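Local coordinates for uncharacterized hypothetical protein FTT_1539c (Francisella tularensis subsp. tularensis, PDB 4QVR) that is of unknown function, is probably made with a signal sequence, and belongs to the DUF6844 family, at residues S126-T130 and N131-V135. Residues are numbered along the deposited sequence; the frame is centred on the assembly and turned at random.
Sequences SVNQT and NSNYV
Asn128 meets Ser132 and Asn133 through both ends of its side-chain amide and through its backbone N. Its OD1 accepts Ser132 N at 2.8 Å, with the donor in the carbonyl plane on a lone pair, although the N-H...O angle is only 130°. Its ND2 reaches Ser132 OG at 2.7 Å in a nearly straight bond, the hydroxyl lying close to the amide plane; the two bonds together fix the rotation of that amide. Asn133 OD1 accepts the backbone N of Asn128 at 2.7 Å. The two amides stack, their planes 14° apart. Chi1 near +65° turns the Asn133 amide back over Asn128. This connection between strand 117-126 and helix 134-159 contains two consecutive type I beta turns, Asn128-Asn131 and Asn131-Tyr134, sharing Asn131. The first is closed by Asn131 N to Asn128 O at 2.9 Å, the second by a weak bond from Tyr134 N to Asn131 O. Asn131 has positive phi where the turns join, and its OD1 packs 3.2 Å from Val127 CB, buried without a polar partner, while its ND2 is hydrogen-bonded to Glu260 OE1. Farther out, Ser137 OG can give its one proton to Ser126 O or Asn133 O, linking strand end to helix start.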
loop_
_atom_site.group_PDB
_atom_site.type_symbol
_atom_site.label_atom_id
_atom_site.label_comp_id
_atom_site.label_asym_id
_atom_site.label_seq_id
_atom_site.Cartn_x
_atom_site.Cartn_y
_atom_site.Cartn_z
ATOM N N SER A 126 13.927 11.797 5.710
ATOM C CA SER A 126 14.555 13.116 5.882
ATOM C C SER A 126 14.607 13.770 4.543
ATOM O O SER A 126 14.561 13.078 3.523
ATOM C CB SER A 126 15.982 12.984 6.407
ATOM O OG SER A 126 16.006 12.128 7.529
ATOM N N VAL A 127 14.655 15.097 4.535
ATOM C CA VAL A 127 14.842 15.854 3.293
ATOM C C VAL A 127 16.193 16.546 3.446
ATOM O O VAL A 127 16.722 16.597 4.563
ATOM C CB VAL A 127 13.754 16.917 3.041
ATOM C CG1 VAL A 127 12.401 16.275 2.892
ATOM C CG2 VAL A 127 13.741 17.974 4.139
ATOM N N ASN A 128 16.783 17.053 2.357
ATOM C CA ASN A 128 18.068 17.764 2.497
ATOM C C ASN A 128 17.847 19.221 2.915
ATOM O O ASN A 128 16.703 19.684 3.001
ATOM C CB ASN A 128 18.930 17.661 1.230
ATOM C CG ASN A 128 18.303 18.324 0.029
ATOM O OD1 ASN A 128 17.421 19.159 0.150
ATOM N ND2 ASN A 128 18.779 17.960 -1.149
ATOM N N GLN A 129 18.950 19.914 3.170
ATOM C CA GLN A 129 18.977 21.320 3.603
ATOM C C GLN A 129 18.101 22.267 2.789
ATOM O O GLN A 129 17.345 23.066 3.340
ATOM C CB GLN A 129 20.420 21.852 3.504
ATOM C CG GLN A 129 21.473 21.059 4.270
ATOM C CD GLN A 129 21.225 21.021 5.770
ATOM O OE1 GLN A 129 20.267 21.620 6.279
ATOM N NE2 GLN A 129 22.102 20.320 6.495
ATOM N N THR A 130 18.253 22.183 1.472
ATOM C CA THR A 130 17.532 23.021 0.518
ATOM C C THR A 130 16.189 22.414 0.091
ATOM O O THR A 130 15.477 22.979 -0.741
ATOM C CB THR A 130 18.410 23.244 -0.734
ATOM O OG1 THR A 130 18.703 21.982 -1.352
ATOM C CG2 THR A 130 19.734 23.930 -0.350
ATOM N N ASN A 131 15.867 21.250 0.653
ATOM C CA ASN A 131 14.638 20.517 0.361
ATOM C C ASN A 131 14.513 20.140 -1.127
ATOM O O ASN A 131 13.409 19.957 -1.639
ATOM C CB ASN A 131 13.418 21.317 0.837
ATOM C CG ASN A 131 12.178 20.444 1.038
ATOM O OD1 ASN A 131 12.276 19.258 1.397
ATOM N ND2 ASN A 131 11.002 21.032 0.831
ATOM N N SER A 132 15.650 20.016 -1.813
ATOM C CA SER A 132 15.648 19.646 -3.231
ATOM C C SER A 132 15.349 18.160 -3.459
ATOM O O SER A 132 15.025 17.773 -4.571
ATOM C CB SER A 132 16.972 20.023 -3.925
ATOM O OG SER A 132 18.081 19.296 -3.411
ATOM N N ASN A 133 15.451 17.326 -2.425
ATOM C CA ASN A 133 15.142 15.899 -2.592
ATOM C C ASN A 133 13.777 15.550 -1.994
ATOM O O ASN A 133 13.511 14.400 -1.684
ATOM C CB ASN A 133 16.239 15.017 -1.984
ATOM C CG ASN A 133 16.333 15.161 -0.488
ATOM O OD1 ASN A 133 15.752 16.072 0.089
ATOM N ND2 ASN A 133 17.092 14.288 0.141
ATOM N N TYR A 134 12.921 16.563 -1.845
ATOM C CA TYR A 134 11.600 16.399 -1.313
ATOM C C TYR A 134 10.802 15.301 -2.016
ATOM O O TYR A 134 10.207 14.459 -1.362
ATOM C CB TYR A 134 10.803 17.723 -1.403
ATOM C CG TYR A 134 9.309 17.515 -1.200
ATOM C CD1 TYR A 134 8.778 17.289 0.069
ATOM C CD2 TYR A 134 8.429 17.501 -2.281
ATOM C CE1 TYR A 134 7.410 17.076 0.253
ATOM C CE2 TYR A 134 7.058 17.265 -2.100
ATOM C CZ TYR A 134 6.551 17.062 -0.826
ATOM O OH TYR A 134 5.177 16.851 -0.632
ATOM N N VAL A 135 10.762 15.315 -3.340
ATOM C CA VAL A 135 9.981 14.304 -4.060
ATOM C C VAL A 135 10.437 12.879 -3.794
ATOM O O VAL A 135 9.605 12.000 -3.544
ATOM C CB VAL A 135 9.922 14.547 -5.562
ATOM C CG1 VAL A 135 9.215 15.870 -5.855
ATOM C CG2 VAL A 135 11.323 14.548 -6.168
#